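Local coordinates for protein chymotrypsin-like serine protease (Equine arteritis virus, PDB 1MBM) that probably cleaves the viral replicase polyprotein as a chymotrypsin-like serine endopeptidase, with an alpha/beta extension after its two beta-barrels, at residues A87-A92 with S116-G121; E103-W108 with A137-P142; V152-L157 with I176-D181; S156-F161 with R185-L190. All blocks are in the same frame, centred on the assembly; numbering follows the deposited sequence.

Contact 1: residues A87-A92 with S116-G121; sequences ASWCTA and SAVVQG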
loop_
_atom_site.group_PDB
_atom_site.type_symbol
_atom_site.label_atom_id
_atom_site.label_comp_id
_atom_site.label_asym_id
_atom_site.label_seq_id
_atom_site.Cartn_x
_atom_site.Cartn_y
_atom_site.Cartn_z
ATOM N N ALA A 87 1.754 8.112 2.808
ATOM C CA ALA A 87 2.228 7.064 1.922
ATOM C C ALA A 87 1.254 6.988 0.763
ATOM O O ALA A 87 0.096 7.395 0.887
ATOM C CB ALA A 87 2.325 5.720 2.642
ATOM N N SER A 88 1.730 6.506 -0.375
ATOM C CA SER A 88 0.884 6.388 -1.544
ATOM C C SER A 88 0.543 4.930 -1.773
ATOM O O SER A 88 1.437 4.083 -1.829
ATOM C CB SER A 88 1.590 6.952 -2.789
ATOM O OG SER A 88 1.779 8.362 -2.718
ATOM N N TRP A 89 -0.756 4.654 -1.860
ATOM C CA TRP A 89 -1.279 3.353 -2.232
ATOM C C TRP A 89 -1.410 3.431 -3.746
ATOM O O TRP A 89 -2.226 4.189 -4.256
ATOM C CB TRP A 89 -2.674 3.134 -1.621
ATOM C CG TRP A 89 -2.674 2.496 -0.249
ATOM C CD1 TRP A 89 -3.137 1.250 0.074
ATOM C CD2 TRP A 89 -2.226 3.081 0.978
ATOM N NE1 TRP A 89 -2.980 1.016 1.421
ATOM C CE2 TRP A 89 -2.422 2.121 2.001
ATOM C CE3 TRP A 89 -1.650 4.311 1.319
ATOM C CZ2 TRP A 89 -2.089 2.362 3.332
ATOM C CZ3 TRP A 89 -1.309 4.545 2.646
ATOM C CH2 TRP A 89 -1.528 3.572 3.635
ATOM N N CYS A 90 -0.596 2.661 -4.461
ATOM C CA CYS A 90 -0.545 2.744 -5.919
ATOM C C CYS A 90 -1.566 1.832 -6.577
ATOM O O CYS A 90 -1.223 0.748 -7.050
ATOM C CB CYS A 90 0.866 2.418 -6.420
ATOM S SG CYS A 90 2.166 3.422 -5.636
ATOM N N THR A 91 -2.819 2.273 -6.612
ATOM C CA THR A 91 -3.870 1.438 -7.186
ATOM C C THR A 91 -3.901 1.539 -8.703
ATOM O O THR A 91 -3.247 2.394 -9.307
ATOM C CB THR A 91 -5.257 1.802 -6.608
ATOM O OG1 THR A 91 -5.793 2.948 -7.287
ATOM C CG2 THR A 91 -5.141 2.249 -5.165
ATOM N N ALA A 92 -4.688 0.670 -9.318
ATOM C CA ALA A 92 -4.831 0.684 -10.769
ATOM C C ALA A 92 -5.624 1.888 -11.294
ATOM O O ALA A 92 -5.721 2.086 -12.503
ATOM C CB ALA A 92 -5.447 -0.595 -11.231
ATOM N N SER A 116 -1.896 -3.586 -3.980
ATOM C CA SER A 116 -1.273 -2.322 -4.386
ATOM C C SER A 116 -0.013 -2.074 -3.569
ATOM O O SER A 116 0.008 -2.305 -2.361
ATOM C CB SER A 116 -2.213 -1.114 -4.186
ATOM O OG SER A 116 -3.459 -1.267 -4.874
ATOM N N ALA A 117 1.036 -1.603 -4.225
ATOM C CA ALA A 117 2.258 -1.275 -3.502
ATOM C C ALA A 117 1.927 -0.064 -2.659
ATOM O O ALA A 117 1.174 0.810 -3.093
ATOM C CB ALA A 117 3.388 -0.942 -4.468
ATOM N N VAL A 118 2.436 -0.047 -1.436
ATOM C CA VAL A 118 2.297 1.117 -0.585
ATOM C C VAL A 118 3.701 1.715 -0.533
ATOM O O VAL A 118 4.646 1.058 -0.105
ATOM C CB VAL A 118 1.776 0.745 0.814
ATOM C CG1 VAL A 118 1.623 1.972 1.665
ATOM C CG2 VAL A 118 0.449 0.023 0.714
ATOM N N VAL A 119 3.858 2.944 -1.009
ATOM C CA VAL A 119 5.202 3.504 -1.108
ATOM C C VAL A 119 5.372 4.827 -0.375
ATOM O O VAL A 119 4.422 5.584 -0.208
ATOM C CB VAL A 119 5.677 3.686 -2.601
ATOM C CG1 VAL A 119 5.443 2.405 -3.431
ATOM C CG2 VAL A 119 4.999 4.864 -3.260
ATOM N N GLN A 120 6.600 5.075 0.058
ATOM C CA GLN A 120 6.993 6.322 0.692
ATOM C C GLN A 120 8.274 6.730 -0.031
ATOM O O GLN A 120 9.261 6.000 -0.008
ATOM C CB GLN A 120 7.240 6.126 2.197
ATOM C CG GLN A 120 5.954 5.932 2.994
ATOM C CD GLN A 120 6.159 5.906 4.504
ATOM O OE1 GLN A 120 6.982 5.148 5.012
ATOM N NE2 GLN A 120 5.385 6.718 5.222
ATOM N N GLY A 121 8.243 7.877 -0.696
ATOM C CA GLY A 121 9.363 8.305 -1.510
ATOM C C GLY A 121 9.512 7.360 -2.690
ATOM O O GLY A 121 8.540 7.069 -3.381
HETATM O O HOH W 1 0.557 -1.380 -7.132
#
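Ser-88 and Val-119 form an antiparallel hydrogen-bonded pair between strands 87-91 and 117-120, whose axes run at 150° and approach to 4.6 Å. Ser-88 N donates to Val-119 O in the carbonyl plane at 2.9 Å, and Val-119 N returns a bond to Ser-88 O. Farther along, Cys-90 N meets Ala-117 O almost head-on, with an N-H...O angle of 178°. Water 1 extends the ladder by accepting from Ala-117 N and donating to Cys-90 O.

Between these bonds, Trp-89 and Val-118 point the same way, side by side. CG2 of Val-118 sits over the five-membered ring of the indole, 3.7 Å from its centroid, in a CH-pi contact. With CG1 anti to the backbone N (chi1 -179°), that second methyl reaches over the six-membered ring and also meets Ala-87 CB at 3.9 Å. A beta-branched valine suits the place because it offers a methyl to each ring. The reverse face of the sheet carries Cys-90 SG, 4.0 Å from Val-119 CG2.

Ser-116 OG bonds to Asp-113 O, close to Ser-114, the probable nucleophile. Trp-89 and Val-118 thus pack an apolar face, while the backbone groups named here pair directly or through water 1, near the probable catalytic triad.

Contact 2: residues E103-W108 with A137-P142; sequences EVCLAW and AYVTTP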
loop_
_atom_site.group_PDB
_atom_site.type_symbol
_atom_site.label_atom_id
_atom_site.label_comp_id
_atom_site.label_asym_id
_atom_site.label_seq_id
_atom_site.Cartn_x
_atom_site.Cartn_y
_atom_site.Cartn_z
ATOM N N GLU A 103 1.355 1.108 13.708
ATOM C CA GLU A 103 0.161 0.804 14.476
ATOM C C GLU A 103 -1.145 0.983 13.715
ATOM O O GLU A 103 -2.067 0.185 13.881
ATOM C CB GLU A 103 0.110 1.683 15.732
ATOM C CG GLU A 103 1.201 1.413 16.753
ATOM C CD GLU A 103 2.488 2.188 16.491
ATOM O OE1 GLU A 103 2.584 2.918 15.477
ATOM O OE2 GLU A 103 3.417 2.069 17.316
ATOM N N VAL A 104 -1.239 2.049 12.921
ATOM C CA VAL A 104 -2.494 2.418 12.261
ATOM C C VAL A 104 -2.261 2.935 10.834
ATOM O O VAL A 104 -1.404 3.788 10.603
ATOM C CB VAL A 104 -3.252 3.507 13.075
ATOM C CG1 VAL A 104 -4.501 3.990 12.335
ATOM C CG2 VAL A 104 -3.640 3.009 14.481
ATOM N N CYS A 105 -3.020 2.409 9.873
ATOM C CA CYS A 105 -2.932 2.892 8.503
ATOM C C CYS A 105 -4.331 3.262 8.001
ATOM O O CYS A 105 -5.275 2.503 8.180
ATOM C CB CYS A 105 -2.315 1.835 7.573
ATOM S SG CYS A 105 -0.613 1.311 7.948
ATOM N N LEU A 106 -4.444 4.420 7.357
ATOM C CA LEU A 106 -5.718 4.898 6.819
ATOM C C LEU A 106 -5.595 5.192 5.327
ATOM O O LEU A 106 -4.672 5.862 4.902
ATOM C CB LEU A 106 -6.154 6.182 7.530
ATOM C CG LEU A 106 -6.160 6.173 9.053
ATOM C CD1 LEU A 106 -6.551 7.535 9.573
ATOM C CD2 LEU A 106 -7.122 5.112 9.555
ATOM N N ALA A 107 -6.534 4.688 4.539
ATOM C CA ALA A 107 -6.545 4.934 3.105
ATOM C C ALA A 107 -7.895 4.486 2.579
ATOM O O ALA A 107 -8.465 3.528 3.089
ATOM C CB ALA A 107 -5.418 4.161 2.406
ATOM N N TRP A 108 -8.417 5.182 1.576
ATOM C CA TRP A 108 -9.683 4.771 0.985
ATOM C C TRP A 108 -9.396 3.719 -0.075
ATOM O O TRP A 108 -8.752 4.011 -1.083
ATOM C CB TRP A 108 -10.422 5.967 0.378
ATOM C CG TRP A 108 -11.780 5.609 -0.140
ATOM C CD1 TRP A 108 -12.943 5.550 0.578
ATOM C CD2 TRP A 108 -12.121 5.240 -1.482
ATOM N NE1 TRP A 108 -13.985 5.179 -0.239
ATOM C CE2 TRP A 108 -13.506 4.979 -1.509
ATOM C CE3 TRP A 108 -11.394 5.107 -2.670
ATOM C CZ2 TRP A 108 -14.175 4.596 -2.673
ATOM C CZ3 TRP A 108 -12.059 4.725 -3.821
ATOM C CH2 TRP A 108 -13.434 4.477 -3.815
ATOM N N ALA A 137 -6.807 0.725 6.952
ATOM C CA ALA A 137 -6.063 -0.091 6.005
ATOM C C ALA A 137 -5.107 -1.018 6.755
ATOM O O ALA A 137 -4.643 -0.688 7.837
ATOM C CB ALA A 137 -5.274 0.810 5.040
ATOM N N TYR A 138 -4.831 -2.186 6.185
ATOM C CA TYR A 138 -3.829 -3.077 6.748
ATOM C C TYR A 138 -2.789 -3.296 5.654
ATOM O O TYR A 138 -3.145 -3.540 4.499
ATOM C CB TYR A 138 -4.443 -4.399 7.206
ATOM C CG TYR A 138 -5.569 -4.244 8.201
ATOM C CD1 TYR A 138 -5.322 -3.850 9.510
ATOM C CD2 TYR A 138 -6.889 -4.500 7.829
ATOM C CE1 TYR A 138 -6.360 -3.702 10.423
ATOM C CE2 TYR A 138 -7.932 -4.364 8.736
ATOM C CZ TYR A 138 -7.662 -3.970 10.029
ATOM O OH TYR A 138 -8.699 -3.845 10.930
ATOM N N VAL A 139 -1.513 -3.164 6.010
ATOM C CA VAL A 139 -0.423 -3.273 5.047
ATOM C C VAL A 139 0.601 -4.324 5.479
ATOM O O VAL A 139 1.025 -4.345 6.622
ATOM C CB VAL A 139 0.287 -1.913 4.882
ATOM C CG1 VAL A 139 1.561 -2.039 4.023
ATOM C CG2 VAL A 139 -0.685 -0.849 4.313
ATOM N N THR A 140 1.008 -5.198 4.569
ATOM C CA THR A 140 1.982 -6.213 4.938
ATOM C C THR A 140 3.351 -5.849 4.392
ATOM O O THR A 140 3.481 -5.604 3.192
ATOM C CB THR A 140 1.566 -7.587 4.397
ATOM O OG1 THR A 140 0.337 -8.008 5.018
ATOM C CG2 THR A 140 2.582 -8.650 4.826
ATOM N N THR A 141 4.372 -5.824 5.253
ATOM C CA THR A 141 5.738 -5.557 4.792
ATOM C C THR A 141 6.376 -6.805 4.158
ATOM O O THR A 141 5.882 -7.923 4.339
ATOM C CB THR A 141 6.618 -5.091 5.964
ATOM O OG1 THR A 141 6.936 -6.218 6.793
ATOM C CG2 THR A 141 5.856 -4.134 6.873
ATOM N N PRO A 142 7.457 -6.638 3.393
ATOM C CA PRO A 142 8.156 -7.797 2.811
ATOM C C PRO A 142 8.608 -8.871 3.817
ATOM O O PRO A 142 8.796 -10.016 3.416
ATOM C CB PRO A 142 9.361 -7.164 2.079
ATOM C CG PRO A 142 9.407 -5.740 2.549
ATOM C CD PRO A 142 8.019 -5.363 2.903
HETATM O O HOH W 2 -5.118 0.538 10.485
#
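Ala-107 and Ala-137 meet through their methyls beside a flat group of strand 85-91, the indole of Trp-89. Ala-107 CB lies over one face of that ring, 3.6 Å from Trp-89 CE2, opposite the face taken by Val-118; Ala-137 CB approaches obliquely near the ring's outer rim. The site belongs to the second beta-barrel of the chymotrypsin-like fold, where the short, weakly bonded strand 105-106 runs antiparallel to strand 136-140.

The other flat group is the carbonyl of Cys-105. Ala-137 N donates to Cys-105 O over a short 2.6 Å, but it approaches from above the carbonyl plane, 36° out of it, and so misses the lone-pair directions. The bond is therefore a skewed one.

Small side chains allow the approach. Ala-137 CB packs 4.0 Å from Cys-105 CB and 4.3 Å from Ala-107 CB, and the two alanine methyls are small enough to lie side by side against the indole. The thiol of Cys-105 stands anti to its own carbonyl carbon (chi1 -61°), which directs SG along the neighbouring strand to Val-139 CG2 at 4.2 Å. Leu-100 and Leu-147 also touch this cysteine, an apolar setting in which a thiol, weakly polar, sits comfortably.

Where a second direct backbone bond might have closed the pair, a water stands in. Water 2 accepts from Cys-105 N at 2.9 Å and probably donates to Ala-137 O, 3.0 Å away.

Contact 3: residues V152-L157 with I176-D181; sequences VTLSSL and IIADVD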
loop_
_atom_site.group_PDB
_atom_site.type_symbol
_atom_site.label_atom_id
_atom_site.label_comp_id
_atom_site.label_asym_id
_atom_site.label_seq_id
_atom_site.Cartn_x
_atom_site.Cartn_y
_atom_site.Cartn_z
ATOM N N VAL A 152 -2.878 3.742 18.598
ATOM C CA VAL A 152 -1.970 4.849 18.868
ATOM C C VAL A 152 -2.805 6.055 19.300
ATOM O O VAL A 152 -3.944 6.214 18.854
ATOM C CB VAL A 152 -1.103 5.205 17.632
ATOM C CG1 VAL A 152 -1.968 5.839 16.524
ATOM C CG2 VAL A 152 0.052 6.136 18.025
ATOM N N THR A 153 -2.267 6.886 20.191
ATOM C CA THR A 153 -2.997 8.087 20.597
ATOM C C THR A 153 -2.790 9.158 19.544
ATOM O O THR A 153 -1.843 9.096 18.753
ATOM C CB THR A 153 -2.517 8.618 21.949
ATOM O OG1 THR A 153 -1.099 8.825 21.897
ATOM C CG2 THR A 153 -2.711 7.582 23.064
ATOM N N LEU A 154 -3.679 10.141 19.516
ATOM C CA LEU A 154 -3.526 11.238 18.576
ATOM C C LEU A 154 -2.296 12.056 18.921
ATOM O O LEU A 154 -1.598 12.526 18.023
ATOM C CB LEU A 154 -4.763 12.136 18.547
ATOM C CG LEU A 154 -5.913 11.792 17.596
ATOM C CD1 LEU A 154 -7.067 12.781 17.785
ATOM C CD2 LEU A 154 -5.446 11.796 16.144
ATOM N N SER A 155 -2.026 12.221 20.213
ATOM C CA SER A 155 -0.853 12.990 20.631
ATOM C C SER A 155 0.443 12.319 20.169
ATOM O O SER A 155 1.320 12.982 19.620
ATOM C CB SER A 155 -0.842 13.208 22.143
ATOM O OG SER A 155 -0.785 11.975 22.821
ATOM N N SER A 156 0.544 11.006 20.363
ATOM C CA SER A 156 1.729 10.262 19.933
ATOM C C SER A 156 1.918 10.350 18.418
ATOM O O SER A 156 3.027 10.579 17.942
ATOM C CB SER A 156 1.663 8.798 20.391
ATOM O OG SER A 156 2.605 7.998 19.697
ATOM N N LEU A 157 0.821 10.180 17.675
ATOM C CA LEU A 157 0.826 10.298 16.225
ATOM C C LEU A 157 1.257 11.714 15.805
ATOM O O LEU A 157 2.027 11.889 14.857
ATOM C CB LEU A 157 -0.585 10.004 15.699
ATOM C CG LEU A 157 -0.883 9.623 14.250
ATOM C CD1 LEU A 157 0.083 8.558 13.719
ATOM C CD2 LEU A 157 -2.330 9.133 14.164
ATOM N N ILE A 176 -7.482 4.830 16.859
ATOM C CA ILE A 176 -6.762 6.080 17.041
ATOM C C ILE A 176 -7.417 6.710 18.271
ATOM O O ILE A 176 -8.575 7.123 18.232
ATOM C CB ILE A 176 -6.858 6.999 15.808
ATOM C CG1 ILE A 176 -6.031 6.432 14.663
ATOM C CG2 ILE A 176 -6.265 8.352 16.126
ATOM C CD1 ILE A 176 -6.069 7.264 13.399
ATOM N N ILE A 177 -6.686 6.712 19.380
ATOM C CA ILE A 177 -7.212 7.185 20.653
ATOM C C ILE A 177 -7.193 8.710 20.727
ATOM O O ILE A 177 -6.136 9.325 20.773
ATOM C CB ILE A 177 -6.411 6.546 21.800
ATOM C CG1 ILE A 177 -6.540 5.019 21.707
ATOM C CG2 ILE A 177 -6.892 7.056 23.154
ATOM C CD1 ILE A 177 -5.628 4.249 22.643
ATOM N N ALA A 178 -8.375 9.312 20.711
ATOM C CA ALA A 178 -8.496 10.773 20.705
ATOM C C ALA A 178 -8.221 11.393 22.080
ATOM O O ALA A 178 -9.137 11.557 22.877
ATOM C CB ALA A 178 -9.874 11.177 20.191
ATOM N N ASP A 179 -6.960 11.739 22.346
ATOM C CA ASP A 179 -6.565 12.256 23.661
ATOM C C ASP A 179 -6.145 13.734 23.659
ATOM O O ASP A 179 -5.594 14.234 24.639
ATOM C CB ASP A 179 -5.435 11.406 24.242
ATOM C CG ASP A 179 -4.148 11.519 23.441
ATOM O OD1 ASP A 179 -4.205 11.864 22.233
ATOM O OD2 ASP A 179 -3.028 11.279 23.945
ATOM N N VAL A 180 -6.371 14.406 22.537
ATOM C CA VAL A 180 -6.113 15.837 22.397
ATOM C C VAL A 180 -7.290 16.342 21.590
ATOM O O VAL A 180 -7.998 15.546 20.980
ATOM C CB VAL A 180 -4.806 16.145 21.627
ATOM C CG1 VAL A 180 -3.590 15.955 22.507
ATOM C CG2 VAL A 180 -4.691 15.300 20.374
ATOM N N ASP A 181 -7.532 17.646 21.597
ATOM C CA ASP A 181 -8.637 18.165 20.801
ATOM C C ASP A 181 -8.169 18.892 19.531
ATOM O O ASP A 181 -8.965 19.543 18.858
ATOM C CB ASP A 181 -9.599 19.022 21.644
ATOM C CG ASP A 181 -8.977 20.320 22.119
ATOM O OD1 ASP A 181 -7.762 20.527 21.917
ATOM O OD2 ASP A 181 -9.640 21.202 22.709
#
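Leu-154, at the start of helix 154-158, reaches from its CB across the chain of 176-181. CB lies 3.7 Å from Val-180 CG2, and CG meets the CG2 methyl of Ile-176. The branches then part: CD1 goes to Ala-178 CA at 3.8 Å, while CD2 presses on Ile-176 CG2 at 3.5 Å. Leu-154 and Ile-176 cross at about a right angle; the leucine's fork lets its two methyls serve different neighbours.

Polar groups do the holding beside it. Asp-179, its CG set between the backbone N and the carbonyl carbon (chi1 66°), brings its carboxylate to the first turn of the helix. OD1 accepts from Ser-155 N at 3.0 Å and OD2 from Ser-155 OG at 2.6 Å, each through its syn lone pair. One residue thus grips both oxygens and fixes the rotation of the group. The negative charge at the helix N-terminus should be electrostatically favourable. Thr-153 is the N-cap, OG1 accepting from Ser-156 N, a role suited to a short hydroxyl side chain.

Backbone bonds join the strands before this turn: Ile-177 N donates to Val-152 O at 2.8 Å, and Leu-154 N to Ile-177 O at 2.9 Å. The arrangement is a two-stranded parallel sheet leading into an N-capped helix, part of the alpha/beta C-terminal extension of this proteinase.

Contact 4: residues S156-F161 with R185-L190; sequences SLSKHF and RSLAML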
loop_
_atom_site.group_PDB
_atom_site.type_symbol
_atom_site.label_atom_id
_atom_site.label_comp_id
_atom_site.label_asym_id
_atom_site.label_seq_id
_atom_site.Cartn_x
_atom_site.Cartn_y
_atom_site.Cartn_z
ATOM N N SER A 156 0.544 11.006 20.363
ATOM C CA SER A 156 1.729 10.262 19.933
ATOM C C SER A 156 1.918 10.350 18.418
ATOM O O SER A 156 3.027 10.579 17.942
ATOM C CB SER A 156 1.663 8.798 20.391
ATOM O OG SER A 156 2.605 7.998 19.697
ATOM N N LEU A 157 0.821 10.180 17.675
ATOM C CA LEU A 157 0.826 10.298 16.225
ATOM C C LEU A 157 1.257 11.714 15.805
ATOM O O LEU A 157 2.027 11.889 14.857
ATOM C CB LEU A 157 -0.585 10.004 15.699
ATOM C CG LEU A 157 -0.883 9.623 14.250
ATOM C CD1 LEU A 157 0.083 8.558 13.719
ATOM C CD2 LEU A 157 -2.330 9.133 14.164
ATOM N N SER A 158 0.771 12.715 16.539
ATOM C CA SER A 158 1.028 14.125 16.232
ATOM C C SER A 158 2.504 14.558 16.248
ATOM O O SER A 158 2.891 15.480 15.536
ATOM C CB SER A 158 0.198 15.013 17.157
ATOM O OG SER A 158 -1.178 14.824 16.891
ATOM N N LYS A 159 3.318 13.880 17.049
ATOM C CA LYS A 159 4.757 14.142 17.116
ATOM C C LYS A 159 5.432 14.063 15.745
ATOM O O LYS A 159 6.455 14.718 15.509
ATOM C CB LYS A 159 5.438 13.101 18.018
ATOM C CG LYS A 159 5.198 13.271 19.502
ATOM C CD LYS A 159 6.005 12.242 20.292
ATOM C CE LYS A 159 5.856 10.852 19.672
ATOM N NZ LYS A 159 6.594 9.804 20.419
ATOM N N HIS A 160 4.862 13.261 14.845
ATOM C CA HIS A 160 5.462 13.030 13.541
ATOM C C HIS A 160 5.014 13.965 12.427
ATOM O O HIS A 160 5.397 13.774 11.268
ATOM C CB HIS A 160 5.179 11.586 13.130
ATOM C CG HIS A 160 5.654 10.586 14.133
ATOM N ND1 HIS A 160 6.974 10.209 14.227
ATOM C CD2 HIS A 160 4.991 9.899 15.097
ATOM C CE1 HIS A 160 7.105 9.321 15.198
ATOM N NE2 HIS A 160 5.918 9.118 15.742
ATOM N N PHE A 161 4.222 14.976 12.767
ATOM C CA PHE A 161 3.650 15.837 11.734
ATOM C C PHE A 161 3.861 17.321 11.953
ATOM O O PHE A 161 3.761 17.810 13.076
ATOM C CB PHE A 161 2.156 15.544 11.581
ATOM C CG PHE A 161 1.868 14.193 10.999
ATOM C CD1 PHE A 161 1.797 13.068 11.817
ATOM C CD2 PHE A 161 1.684 14.046 9.631
ATOM C CE1 PHE A 161 1.538 11.807 11.276
ATOM C CE2 PHE A 161 1.427 12.801 9.081
ATOM C CZ PHE A 161 1.350 11.681 9.904
ATOM N N ARG A 185 -1.657 20.442 11.359
ATOM C CA ARG A 185 -2.367 20.568 10.084
ATOM C C ARG A 185 -2.122 19.462 9.064
ATOM O O ARG A 185 -3.058 19.017 8.402
ATOM C CB ARG A 185 -2.047 21.920 9.447
ATOM C CG ARG A 185 -2.888 22.241 8.223
ATOM C CD ARG A 185 -2.414 23.470 7.467
ATOM N NE ARG A 185 -3.079 24.690 7.902
ATOM C CZ ARG A 185 -2.474 25.868 8.049
ATOM N NH1 ARG A 185 -1.170 25.997 7.816
ATOM N NH2 ARG A 185 -3.178 26.923 8.435
ATOM N N SER A 186 -0.872 19.027 8.924
ATOM C CA SER A 186 -0.559 17.972 7.957
ATOM C C SER A 186 -1.213 16.643 8.342
ATOM O O SER A 186 -1.649 15.913 7.467
ATOM C CB SER A 186 0.950 17.817 7.714
ATOM O OG SER A 186 1.614 17.341 8.866
ATOM N N LEU A 187 -1.304 16.347 9.638
ATOM C CA LEU A 187 -1.997 15.136 10.087
ATOM C C LEU A 187 -3.500 15.228 9.775
ATOM O O LEU A 187 -4.078 14.279 9.229
ATOM C CB LEU A 187 -1.750 14.856 11.582
ATOM C CG LEU A 187 -2.448 13.643 12.224
ATOM C CD1 LEU A 187 -2.307 12.381 11.371
ATOM C CD2 LEU A 187 -1.915 13.381 13.654
ATOM N N ALA A 188 -4.113 16.371 10.094
ATOM C CA ALA A 188 -5.551 16.594 9.847
ATOM C C ALA A 188 -5.932 16.550 8.366
ATOM O O ALA A 188 -6.950 15.955 8.005
ATOM C CB ALA A 188 -6.009 17.921 10.449
ATOM N N MET A 189 -5.121 17.201 7.528
ATOM C CA MET A 189 -5.333 17.250 6.082
ATOM C C MET A 189 -5.142 15.871 5.461
ATOM O O MET A 189 -5.802 15.522 4.474
ATOM C CB MET A 189 -4.368 18.238 5.415
ATOM C CG MET A 189 -4.686 19.713 5.642
ATOM S SD MET A 189 -6.011 20.343 4.606
ATOM C CE MET A 189 -5.223 20.306 2.992
ATOM N N LEU A 190 -4.228 15.099 6.038
ATOM C CA LEU A 190 -3.976 13.741 5.576
ATOM C C LEU A 190 -5.274 12.958 5.695
ATOM O O LEU A 190 -5.807 12.475 4.694
ATOM C CB LEU A 190 -2.878 13.069 6.408
ATOM C CG LEU A 190 -1.675 12.474 5.666
ATOM C CD1 LEU A 190 -0.857 11.552 6.567
ATOM C CD2 LEU A 190 -2.088 11.757 4.395
#
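Phe-161 lays its ring against helix 185-192, with CB of Leu-187 over one face, 4.0 Å from the ring centroid and 23° off the normal. This CH-pi contact joins the turn that follows helix 154-158 to helix 185-192 within the alpha/beta C-terminal extension. The phenylalanine closes a type I beta turn from Ser-158, in which Phe-161 N bonds back to Ser-158 O, and the turn brings the aromatic group round to the second helix.

Beyond CB, Leu-187 divides. Its CG stands anti to the backbone N (chi1 178°), which carries the fork outward between the ring and the first helix. CD1 follows the ring rim to CE1 of Phe-161 at 3.9 Å, whereas CD2 turns to Leu-157 CG, also at 3.9 Å. Ser-158 OG completes the seat of that methyl; its hydroxyl bonds to Leu-154 O one turn back, so a small polar residue can border the apolar patch.

One turn on, CD1 of Leu-190 comes to the ring obliquely near CE2 of Phe-161, 3.6 Å away. Leu-99 of the second barrel touches Leu-157, Phe-161 and Leu-190, tying this cluster to the protease body.

Part of the ring's edge is polar. Ser-186 OG, which bonds to Thr-162 O, lies near the ring plane, 3.4 Å from Phe-161 CD2 and 3.3 Å from Phe-161 CB.

How the contacts relate
Along the chain, contacts 1 and 2 come first and interleave their segments, while contacts 3 and 4 follow and both use helix 154-158. Contacts 1 and 2, with centres 11 Å apart, share the second barrel's sheet and meet where Trp-89 and Val-118 pack on residues of contact 2. Contacts 3 and 4, 10 Å apart between centres, lie in the C-terminal extension and have Ser-156 and Leu-157 in common. Contact 2 touches contact 3 directly: Val-104 CG1 packs on Ile-176 CG1 at 3.7 Å, although the centres of the two contacts lie about 18 Å apart. The extension thus packs against the second barrel through contact 2, whereas contacts 1 and 4 do not touch, their nearest atoms about 6 Å apart.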